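Local coordinates for protein phosphodiesterase (Candida albicans, PDB 6CPT) that belongs to the phosphodiesterases of the HD superfamily, a mainly helical metalloprotein that here carries zinc, magnesium and 3-isobutyl-1-methylxanthine, at residues V280-A285 with C460-N465; H31-T36 with I260-D265; G355-F360 with R482-V487. One frame throughout, in Å; residues are numbered along the deposited sequence.

Contact 1. Residues V280-A285 with C460-N465; sequences VDVLQA and CADISN. With ZN (zinc ion), chain B; IBM (3-isobutyl-1-methylxanthine), chain D.
Val-282 and Ala-285, one helical turn apart, close over the small side chain of Ala-461, a clear case of small residues letting two backbones come near. The apolar contacts are the most numerous. Val-282 directs CG1 at Ala-461 CB (3.7 Å) and CG2 at the backbone where Ala-461 passes into Asp-462, 3.8 Å from Asp-462 CA; a chi1 of 173° puts CG1 opposite the backbone N. Ala-285 CB lies 3.9 Å from Ala-461 CB and also faces the hydroxyl of Ser-464.

No direct hydrogen bond joins the two segments; the polar link runs through water. Ser-464 OG gives its proton to Ala-461 O (2.6 Å), an oxygen that also accepts from Ser-464 N where the helix unwinds. Ser-464 OG in turn accepts from a water at 2.8 Å, which also donates to Asp-281 OD2 at 2.5 Å. The other carboxylate oxygen of Asp-281 is held by a salt bridge to Arg-468.

Metal binding is the third element. Asp-462 OD1 binds the zinc ion at 2.1 Å, while OD2 accepts from a zinc-bound water. His-278, His-349 and Asp-350 complete the site with two waters; the adjacent His-349 and Asp-350 form the HD pair for which the superfamily is named. Beyond the turn, Asn-465 brings ND2 to 2.9 Å from N7 of 3-isobutyl-1-methylxanthine, and the chain passes here from the metal site to the bound ligand.

Helix 276-292, which also carries His-278, is thus laid against the end of helix 446-462. Val-280 and Leu-283 face helix 227-243, while Cys-460 and Ile-463 pack on helix 525-547.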
loop_
_atom_site.group_PDB
_atom_site.type_symbol
_atom_site.label_atom_id
_atom_site.label_comp_id
_atom_site.label_asym_id
_atom_site.label_seq_id
_atom_site.Cartn_x
_atom_site.Cartn_y
_atom_site.Cartn_z
ATOM N N VAL A 280 2.401 -2.477 4.551
ATOM C CA VAL A 280 3.019 -3.666 5.126
ATOM C C VAL A 280 3.155 -3.530 6.647
ATOM O O VAL A 280 2.953 -4.495 7.388
ATOM C CB VAL A 280 4.384 -3.965 4.469
ATOM C CG1 VAL A 280 5.036 -5.173 5.124
ATOM C CG2 VAL A 280 4.204 -4.209 2.972
ATOM N N ASP A 281 3.492 -2.327 7.096
ATOM C CA ASP A 281 3.527 -1.995 8.515
ATOM C C ASP A 281 2.175 -2.217 9.203
ATOM O O ASP A 281 2.116 -2.802 10.286
ATOM C CB ASP A 281 3.966 -0.537 8.678
ATOM C CG ASP A 281 4.195 -0.158 10.125
ATOM O OD1 ASP A 281 5.010 -0.833 10.787
ATOM O OD2 ASP A 281 3.569 0.820 10.589
ATOM N N VAL A 282 1.093 -1.743 8.579
ATOM C CA VAL A 282 -0.259 -1.951 9.101
ATOM C C VAL A 282 -0.614 -3.444 9.103
ATOM O O VAL A 282 -1.174 -3.963 10.083
ATOM C CB VAL A 282 -1.312 -1.129 8.318
ATOM C CG1 VAL A 282 -2.727 -1.478 8.765
ATOM C CG2 VAL A 282 -1.047 0.361 8.514
ATOM N N LEU A 283 -0.275 -4.126 8.020
ATOM C CA LEU A 283 -0.403 -5.577 7.951
ATOM C C LEU A 283 0.343 -6.248 9.112
ATOM O O LEU A 283 -0.190 -7.128 9.781
ATOM C CB LEU A 283 0.149 -6.094 6.621
ATOM C CG LEU A 283 0.322 -7.611 6.463
ATOM C CD1 LEU A 283 -0.993 -8.338 6.666
ATOM C CD2 LEU A 283 0.892 -7.949 5.094
ATOM N N GLN A 284 1.577 -5.816 9.342
ATOM C CA GLN A 284 2.426 -6.421 10.356
ATOM C C GLN A 284 1.884 -6.171 11.767
ATOM O O GLN A 284 1.950 -7.060 12.628
ATOM C CB GLN A 284 3.855 -5.913 10.219
ATOM C CG GLN A 284 4.882 -6.715 11.008
ATOM C CD GLN A 284 5.150 -6.169 12.395
ATOM O OE1 GLN A 284 4.549 -5.184 12.824
ATOM N NE2 GLN A 284 6.083 -6.798 13.095
ATOM N N ALA A 285 1.357 -4.974 12.002
ATOM C CA ALA A 285 0.693 -4.663 13.271
ATOM C C ALA A 285 -0.521 -5.571 13.498
ATOM O O ALA A 285 -0.710 -6.098 14.605
ATOM C CB ALA A 285 0.273 -3.202 13.311
ATOM N N CYS A 460 -6.763 0.198 14.865
ATOM C CA CYS A 460 -5.591 0.172 15.735
ATOM C C CYS A 460 -4.299 0.005 14.944
ATOM O O CYS A 460 -3.332 0.724 15.168
ATOM C CB CYS A 460 -5.717 -0.946 16.765
ATOM S SG CYS A 460 -6.898 -0.536 18.069
ATOM N N ALA A 461 -4.303 -0.937 14.009
ATOM C CA ALA A 461 -3.128 -1.201 13.176
ATOM C C ALA A 461 -2.760 0.015 12.333
ATOM O O ALA A 461 -1.583 0.368 12.213
ATOM C CB ALA A 461 -3.374 -2.410 12.293
ATOM N N ASP A 462 -3.776 0.680 11.792
ATOM C CA ASP A 462 -3.563 1.830 10.913
ATOM C C ASP A 462 -2.871 2.991 11.623
ATOM O O ASP A 462 -2.041 3.671 11.027
ATOM C CB ASP A 462 -4.891 2.293 10.317
ATOM C CG ASP A 462 -4.713 3.246 9.160
ATOM O OD1 ASP A 462 -3.676 3.182 8.473
ATOM O OD2 ASP A 462 -5.621 4.065 8.942
ATOM N N ILE A 463 -3.202 3.216 12.893
ATOM C CA ILE A 463 -2.570 4.301 13.653
ATOM C C ILE A 463 -1.560 3.761 14.672
ATOM O O ILE A 463 -1.265 4.420 15.666
ATOM C CB ILE A 463 -3.614 5.230 14.321
ATOM C CG1 ILE A 463 -4.410 4.501 15.406
ATOM C CG2 ILE A 463 -4.569 5.795 13.276
ATOM C CD1 ILE A 463 -5.117 5.440 16.354
ATOM N N SER A 464 -1.004 2.583 14.390
ATOM C CA SER A 464 -0.135 1.882 15.335
ATOM C C SER A 464 1.260 2.484 15.484
ATOM O O SER A 464 2.004 2.089 16.390
ATOM C CB SER A 464 -0.017 0.400 14.958
ATOM O OG SER A 464 0.590 0.223 13.691
ATOM N N ASN A 465 1.631 3.418 14.612
ATOM C CA ASN A 465 2.939 4.064 14.718
ATOM C C ASN A 465 3.207 4.703 16.088
ATOM O O ASN A 465 4.349 4.701 16.543
ATOM C CB ASN A 465 3.185 5.069 13.580
ATOM C CG ASN A 465 2.127 6.145 13.499
ATOM O OD1 ASN A 465 2.164 7.131 14.239
ATOM N ND2 ASN A 465 1.187 5.976 12.575
HETATM ZN ZN ZN B . -3.400 3.831 6.446
HETATM N N9 IBM D . -2.244 8.571 11.778
HETATM C C8 IBM D . -1.279 7.742 12.244
HETATM N N7 IBM D . -0.343 8.437 12.936
HETATM C C5 IBM D . -0.700 9.734 12.926
HETATM C C4 IBM D . -1.960 9.822 12.156
HETATM N N3 IBM D . -2.565 11.003 11.964
HETATM C C2 IBM D . -2.008 12.195 12.506
HETATM N N1 IBM D . -0.799 12.192 13.257
HETATM C C6 IBM D . -0.114 10.973 13.490
HETATM O O6 IBM D . 0.957 10.911 14.139
HETATM O O2 IBM D . -2.600 13.280 12.310
HETATM C C10 IBM D . -0.276 13.463 13.781
HETATM C C11 IBM D . -3.832 11.046 11.210
HETATM C C12 IBM D . -3.650 11.410 9.740
HETATM C C13 IBM D . -4.136 10.283 8.835
HETATM C C14 IBM D . -4.389 12.705 9.415
HETATM O O HOH W 1 3.114 1.140 13.061
HETATM O O HOH W 2 -5.338 4.481 6.366
HETATM O O HOH W 3 -2.897 5.936 6.989
#

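Contact 2. Residues H31-T36 with I260-D265; sequences HLFKKT and IFIVRD
Thr-36 holds OG1 between its backbone N and carbonyl carbon (chi1 53°), while Arg-264 bends at chi3 (77°), bringing hydroxyl and guanidinium together. This joins helix 25-33, part of the alpha/beta unit around the parallel sheet, to helix 253-266 of the helical body. The hydroxyl works in both directions: Thr-36 OG1 donates to Asp-265 OD1 at 2.7 Å, nearly in line with the C-O bond, and takes a weak bond from Arg-264 NE. Arg-264 NH2 donates to Phe-33 O at 3.1 Å, with the oxygen close to the guanidinium plane, whereas Thr-36 O lies over a face of that group. A salt bridge from NH1 to Asp-228 helps fix its rotation.

Beside this network the aromatic rings meet in an offset edge-to-face pair, the edge of Phe-261 toward the face of Phe-33, with planes at 83° and centroids 5.9 Å apart. Phe-196 touches both rings, extending the aromatic cluster. The carboxylate of Asp-265 lies nearly coplanar with the Phe-33 ring, at its edge, with OD2 3.3 Å from CD1. Asp-265 OD1 also accepts from a water that lies 2.8 Å from it and 2.8 Å from Leu-32 O, donating to both.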
loop_
_atom_site.group_PDB
_atom_site.type_symbol
_atom_site.label_atom_id
_atom_site.label_comp_id
_atom_site.label_asym_id
_atom_site.label_seq_id
_atom_site.Cartn_x
_atom_site.Cartn_y
_atom_site.Cartn_z
ATOM N N HIS A 31 11.214 -5.653 -16.188
ATOM C CA HIS A 31 11.732 -4.300 -16.010
ATOM C C HIS A 31 10.661 -3.395 -15.389
ATOM O O HIS A 31 10.952 -2.632 -14.465
ATOM C CB HIS A 31 12.195 -3.745 -17.360
ATOM C CG HIS A 31 12.689 -2.334 -17.315
ATOM N ND1 HIS A 31 13.940 -1.995 -16.848
ATOM C CD2 HIS A 31 12.119 -1.179 -17.732
ATOM C CE1 HIS A 31 14.112 -0.690 -16.958
ATOM N NE2 HIS A 31 13.023 -0.172 -17.495
ATOM N N LEU A 32 9.426 -3.507 -15.880
ATOM C CA LEU A 32 8.322 -2.687 -15.386
ATOM C C LEU A 32 7.962 -3.015 -13.938
ATOM O O LEU A 32 7.796 -2.102 -13.141
ATOM C CB LEU A 32 7.100 -2.817 -16.279
ATOM C CG LEU A 32 7.284 -2.300 -17.709
ATOM C CD1 LEU A 32 6.026 -2.594 -18.493
ATOM C CD2 LEU A 32 7.606 -0.817 -17.741
ATOM N N PHE A 33 7.866 -4.300 -13.601
ATOM C CA PHE A 33 7.584 -4.714 -12.212
ATOM C C PHE A 33 8.598 -4.157 -11.214
ATOM O O PHE A 33 8.234 -3.826 -10.085
ATOM C CB PHE A 33 7.542 -6.244 -12.066
ATOM C CG PHE A 33 6.215 -6.861 -12.411
ATOM C CD1 PHE A 33 5.059 -6.475 -11.744
ATOM C CD2 PHE A 33 6.127 -7.857 -13.374
ATOM C CE1 PHE A 33 3.837 -7.048 -12.061
ATOM C CE2 PHE A 33 4.918 -8.439 -13.687
ATOM C CZ PHE A 33 3.769 -8.042 -13.031
ATOM N N LYS A 34 9.863 -4.050 -11.610
ATOM C CA LYS A 34 10.900 -3.576 -10.690
ATOM C C LYS A 34 10.873 -2.067 -10.432
ATOM O O LYS A 34 11.526 -1.603 -9.507
ATOM C CB LYS A 34 12.297 -4.007 -11.145
ATOM C CG LYS A 34 12.498 -5.511 -11.044
ATOM C CD LYS A 34 13.941 -5.930 -11.252
ATOM C CE LYS A 34 14.376 -5.783 -12.694
ATOM N NZ LYS A 34 15.783 -6.256 -12.863
ATOM N N LYS A 35 10.112 -1.310 -11.219
ATOM C CA LYS A 35 10.066 0.144 -11.039
ATOM C C LYS A 35 9.536 0.596 -9.672
ATOM O O LYS A 35 9.912 1.672 -9.184
ATOM C CB LYS A 35 9.307 0.803 -12.185
ATOM C CG LYS A 35 10.131 0.722 -13.456
ATOM C CD LYS A 35 9.561 1.512 -14.600
ATOM C CE LYS A 35 10.579 1.609 -15.720
ATOM N NZ LYS A 35 11.645 2.611 -15.437
ATOM N N THR A 36 8.716 -0.229 -9.032
ATOM C CA THR A 36 8.193 0.118 -7.702
ATOM C C THR A 36 9.062 -0.424 -6.556
ATOM O O THR A 36 8.653 -0.398 -5.396
ATOM C CB THR A 36 6.724 -0.310 -7.541
ATOM O OG1 THR A 36 6.583 -1.694 -7.873
ATOM C CG2 THR A 36 5.823 0.531 -8.450
ATOM N N ILE A 260 1.495 -10.022 -4.665
ATOM C CA ILE A 260 2.079 -8.957 -3.848
ATOM C C ILE A 260 2.747 -7.888 -4.715
ATOM O O ILE A 260 2.661 -6.697 -4.404
ATOM C CB ILE A 260 3.060 -9.526 -2.792
ATOM C CG1 ILE A 260 2.323 -10.483 -1.854
ATOM C CG2 ILE A 260 3.682 -8.403 -1.963
ATOM C CD1 ILE A 260 3.228 -11.470 -1.150
ATOM N N PHE A 261 3.399 -8.295 -5.805
ATOM C CA PHE A 261 3.946 -7.322 -6.754
ATOM C C PHE A 261 2.836 -6.438 -7.301
ATOM O O PHE A 261 3.014 -5.229 -7.454
ATOM C CB PHE A 261 4.679 -7.996 -7.916
ATOM C CG PHE A 261 6.151 -8.205 -7.676
ATOM C CD1 PHE A 261 6.600 -9.236 -6.868
ATOM C CD2 PHE A 261 7.088 -7.382 -8.282
ATOM C CE1 PHE A 261 7.950 -9.438 -6.653
ATOM C CE2 PHE A 261 8.442 -7.578 -8.072
ATOM C CZ PHE A 261 8.874 -8.604 -7.248
ATOM N N ILE A 262 1.696 -7.049 -7.606
ATOM C CA ILE A 262 0.540 -6.303 -8.101
ATOM C C ILE A 262 0.002 -5.333 -7.048
ATOM O O ILE A 262 -0.316 -4.187 -7.370
ATOM C CB ILE A 262 -0.543 -7.260 -8.647
ATOM C CG1 ILE A 262 -0.081 -7.785 -10.019
ATOM C CG2 ILE A 262 -1.885 -6.564 -8.767
ATOM C CD1 ILE A 262 -0.825 -9.005 -10.506
ATOM N N VAL A 263 -0.059 -5.767 -5.792
ATOM C CA VAL A 263 -0.450 -4.869 -4.716
ATOM C C VAL A 263 0.541 -3.714 -4.598
ATOM O O VAL A 263 0.147 -2.546 -4.528
ATOM C CB VAL A 263 -0.563 -5.608 -3.363
ATOM C CG1 VAL A 263 -0.776 -4.619 -2.237
ATOM C CG2 VAL A 263 -1.692 -6.620 -3.397
ATOM N N ARG A 264 1.831 -4.023 -4.590
ATOM C CA ARG A 264 2.842 -2.970 -4.490
ATOM C C ARG A 264 2.679 -1.922 -5.598
ATOM O O ARG A 264 2.775 -0.709 -5.357
ATOM C CB ARG A 264 4.244 -3.574 -4.528
ATOM C CG ARG A 264 5.339 -2.553 -4.287
ATOM C CD ARG A 264 6.701 -3.212 -4.226
ATOM N NE ARG A 264 7.208 -3.553 -5.551
ATOM C CZ ARG A 264 8.426 -4.030 -5.790
ATOM N NH1 ARG A 264 9.275 -4.260 -4.789
ATOM N NH2 ARG A 264 8.806 -4.281 -7.044
ATOM N N ASP A 265 2.416 -2.398 -6.806
ATOM C CA ASP A 265 2.196 -1.534 -7.964
ATOM C C ASP A 265 1.010 -0.557 -7.827
ATOM O O ASP A 265 0.961 0.430 -8.565
ATOM C CB ASP A 265 2.025 -2.379 -9.234
ATOM C CG ASP A 265 3.336 -2.987 -9.732
ATOM O OD1 ASP A 265 4.417 -2.585 -9.242
ATOM O OD2 ASP A 265 3.284 -3.877 -10.629
HETATM O O HOH W 4 5.848 -1.338 -11.329
#

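Contact 3. Residues G355-F360 with R482-V487; sequences GTTNDF and REFAEV. With IBM (3-isobutyl-1-methylxanthine), chain D.
Val-487 presses its CG2 methyl against the backbone of Gly-355 and Thr-356, and here the packing is tightest: the methyl lies 3.2 Å from Gly-355 O and 3.8 Å from Thr-356 CA. Gly-355 has a positive phi of 94°, a conformation suited to a residue without a side chain; Glu-483 OE2 lies 3.6 Å from its CA. Glu-483 gets there by an outstretched chain, its CG turned away from the backbone N (chi1 -165°). Its polar end is well occupied, OE2 bonding to His-274 ND1 and OE1 to Phe-273 N. A water donating to OE2 and to Thr-356 O adds a bridge, and a second water spans Gly-355 O and Glu-486 OE1, so both loop carbonyls are tied to helix 470-494 indirectly.

The loop follows the metal-binding HD pair of the family fold and runs into helix 358-363 through an N-cap: Thr-357 OG1 accepts from Phe-360 N at 3.1 Å, nearly straight at 165°.

Contacts slacken away from Gly-355. Phe-360 CB reaches Val-487 CG1 at 4.2 Å, its ring continuing along helix 470-494 to Leu-490 and Ile-494. On the partly exposed side, Thr-357 CG2 stands 4.4 Å from Phe-484 CE1. Here the Phe-484 ring turns its edge to the isobutyl group of 3-isobutyl-1-methylxanthine, with CZ 3.7 Å from C14.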
loop_
_atom_site.group_PDB
_atom_site.type_symbol
_atom_site.label_atom_id
_atom_site.label_comp_id
_atom_site.label_asym_id
_atom_site.label_seq_id
_atom_site.Cartn_x
_atom_site.Cartn_y
_atom_site.Cartn_z
ATOM N N GLY A 355 -1.484 10.705 -1.536
ATOM C CA GLY A 355 -0.602 11.461 -0.657
ATOM C C GLY A 355 -1.267 12.708 -0.092
ATOM O O GLY A 355 -0.571 13.636 0.332
ATOM N N THR A 356 -2.605 12.727 -0.085
ATOM C CA THR A 356 -3.384 13.844 0.457
ATOM C C THR A 356 -4.184 13.380 1.697
ATOM O O THR A 356 -3.813 12.415 2.343
ATOM C CB THR A 356 -4.316 14.420 -0.622
ATOM O OG1 THR A 356 -5.225 13.406 -1.048
ATOM C CG2 THR A 356 -3.514 14.913 -1.817
ATOM N N THR A 357 -5.258 14.082 2.036
ATOM C CA THR A 357 -6.119 13.738 3.165
ATOM C C THR A 357 -7.561 13.937 2.713
ATOM O O THR A 357 -7.801 14.649 1.742
ATOM C CB THR A 357 -5.863 14.677 4.363
ATOM O OG1 THR A 357 -6.200 16.020 3.991
ATOM C CG2 THR A 357 -4.417 14.639 4.793
ATOM N N ASN A 358 -8.527 13.356 3.419
ATOM C CA ASN A 358 -9.934 13.612 3.093
ATOM C C ASN A 358 -10.271 15.096 3.149
ATOM O O ASN A 358 -10.956 15.603 2.268
ATOM C CB ASN A 358 -10.884 12.825 4.001
ATOM C CG ASN A 358 -10.988 11.367 3.608
ATOM O OD1 ASN A 358 -10.706 11.003 2.467
ATOM N ND2 ASN A 358 -11.394 10.526 4.544
ATOM N N ASP A 359 -9.765 15.792 4.167
ATOM C CA ASP A 359 -9.997 17.227 4.295
ATOM C C ASP A 359 -9.567 18.000 3.055
ATOM O O ASP A 359 -10.319 18.842 2.576
ATOM C CB ASP A 359 -9.301 17.801 5.525
ATOM C CG ASP A 359 -9.754 19.214 5.825
ATOM O OD1 ASP A 359 -10.888 19.372 6.322
ATOM O OD2 ASP A 359 -8.990 20.163 5.537
ATOM N N PHE A 360 -8.372 17.713 2.538
ATOM C CA PHE A 360 -7.896 18.373 1.314
ATOM C C PHE A 360 -8.816 18.073 0.137
ATOM O O PHE A 360 -9.190 18.962 -0.607
ATOM C CB PHE A 360 -6.464 17.955 0.967
ATOM C CG PHE A 360 -6.038 18.362 -0.413
ATOM C CD1 PHE A 360 -5.530 19.630 -0.653
ATOM C CD2 PHE A 360 -6.157 17.478 -1.481
ATOM C CE1 PHE A 360 -5.149 20.005 -1.924
ATOM C CE2 PHE A 360 -5.769 17.849 -2.756
ATOM C CZ PHE A 360 -5.276 19.119 -2.979
ATOM N N ARG A 482 6.593 14.898 6.548
ATOM C CA ARG A 482 6.954 15.192 5.157
ATOM C C ARG A 482 5.709 15.229 4.275
ATOM O O ARG A 482 5.534 16.146 3.467
ATOM C CB ARG A 482 7.933 14.166 4.593
ATOM C CG ARG A 482 9.316 14.235 5.188
ATOM C CD ARG A 482 10.166 13.110 4.649
ATOM N NE ARG A 482 11.548 13.193 5.110
ATOM C CZ ARG A 482 12.506 12.333 4.769
ATOM N NH1 ARG A 482 12.242 11.305 3.969
ATOM N NH2 ARG A 482 13.737 12.494 5.242
ATOM N N GLU A 483 4.841 14.238 4.441
ATOM C CA GLU A 483 3.655 14.161 3.599
ATOM C C GLU A 483 2.716 15.341 3.858
ATOM O O GLU A 483 2.214 15.939 2.916
ATOM C CB GLU A 483 2.942 12.820 3.770
ATOM C CG GLU A 483 1.946 12.565 2.660
ATOM C CD GLU A 483 1.441 11.143 2.627
ATOM O OE1 GLU A 483 2.254 10.205 2.440
ATOM O OE2 GLU A 483 0.212 10.975 2.774
ATOM N N PHE A 484 2.512 15.690 5.127
ATOM C CA PHE A 484 1.705 16.860 5.492
ATOM C C PHE A 484 2.250 18.154 4.890
ATOM O O PHE A 484 1.474 18.993 4.441
ATOM C CB PHE A 484 1.590 17.015 7.021
ATOM C CG PHE A 484 0.671 16.011 7.696
ATOM C CD1 PHE A 484 -0.261 15.255 6.980
ATOM C CD2 PHE A 484 0.718 15.859 9.077
ATOM C CE1 PHE A 484 -1.095 14.355 7.629
ATOM C CE2 PHE A 484 -0.121 14.966 9.730
ATOM C CZ PHE A 484 -1.027 14.215 9.007
ATOM N N ALA A 485 3.572 18.310 4.878
ATOM C CA ALA A 485 4.220 19.474 4.266
ATOM C C ALA A 485 3.981 19.553 2.748
ATOM O O ALA A 485 3.802 20.645 2.202
ATOM C CB ALA A 485 5.714 19.472 4.566
ATOM N N GLU A 486 3.971 18.397 2.075
ATOM C CA GLU A 486 3.657 18.349 0.645
ATOM C C GLU A 486 2.214 18.774 0.366
ATOM O O GLU A 486 1.947 19.483 -0.608
ATOM C CB GLU A 486 3.919 16.946 0.071
ATOM C CG GLU A 486 5.399 16.592 -0.045
ATOM C CD GLU A 486 5.652 15.221 -0.669
ATOM O OE1 GLU A 486 4.674 14.530 -1.044
ATOM O OE2 GLU A 486 6.837 14.834 -0.788
ATOM N N VAL A 487 1.289 18.341 1.213
ATOM C CA VAL A 487 -0.114 18.720 1.073
ATOM C C VAL A 487 -0.272 20.237 1.243
ATOM O O VAL A 487 -0.982 20.887 0.477
ATOM C CB VAL A 487 -1.003 17.954 2.071
ATOM C CG1 VAL A 487 -2.436 18.478 2.039
ATOM C CG2 VAL A 487 -0.965 16.459 1.757
HETATM N N9 IBM D . -2.244 8.571 11.778
HETATM C C8 IBM D . -1.279 7.742 12.244
HETATM N N7 IBM D . -0.343 8.437 12.936
HETATM C C5 IBM D . -0.700 9.734 12.926
HETATM C C4 IBM D . -1.960 9.822 12.156
HETATM N N3 IBM D . -2.565 11.003 11.964
HETATM C C2 IBM D . -2.008 12.195 12.506
HETATM N N1 IBM D . -0.799 12.192 13.257
HETATM C C6 IBM D . -0.114 10.973 13.490
HETATM O O6 IBM D . 0.957 10.911 14.139
HETATM O O2 IBM D . -2.600 13.280 12.310
HETATM C C10 IBM D . -0.276 13.463 13.781
HETATM C C11 IBM D . -3.832 11.046 11.210
HETATM C C12 IBM D . -3.650 11.410 9.740
HETATM C C13 IBM D . -4.136 10.283 8.835
HETATM C C14 IBM D . -4.389 12.705 9.415
HETATM O O HOH W 5 1.975 14.085 -0.614
HETATM O O HOH W 6 -1.537 12.875 3.976
#

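All three contacts are largely buried, and contact 3 lies farthest from the chain centre. No helix is shared, yet they are linked in sequence: helix 253-266 of contact 2 is followed by helix 276-292 of contact 1, and helix 446-462 of contact 1 by helix 470-494 of contact 3. Contacts 1 and 3, whose centres are about 19 Å apart, both touch 3-isobutyl-1-methylxanthine and replace direct hydrogen bonds with water bridges. Both press methyls on backbone; contact 1 adds a zinc ligand, contact 3 a glycine at positive phi and a helix N-cap. Contact 2, remote from the ligand, joins the sheet-bearing region to the helical body with direct hydrogen bonds and paired rings.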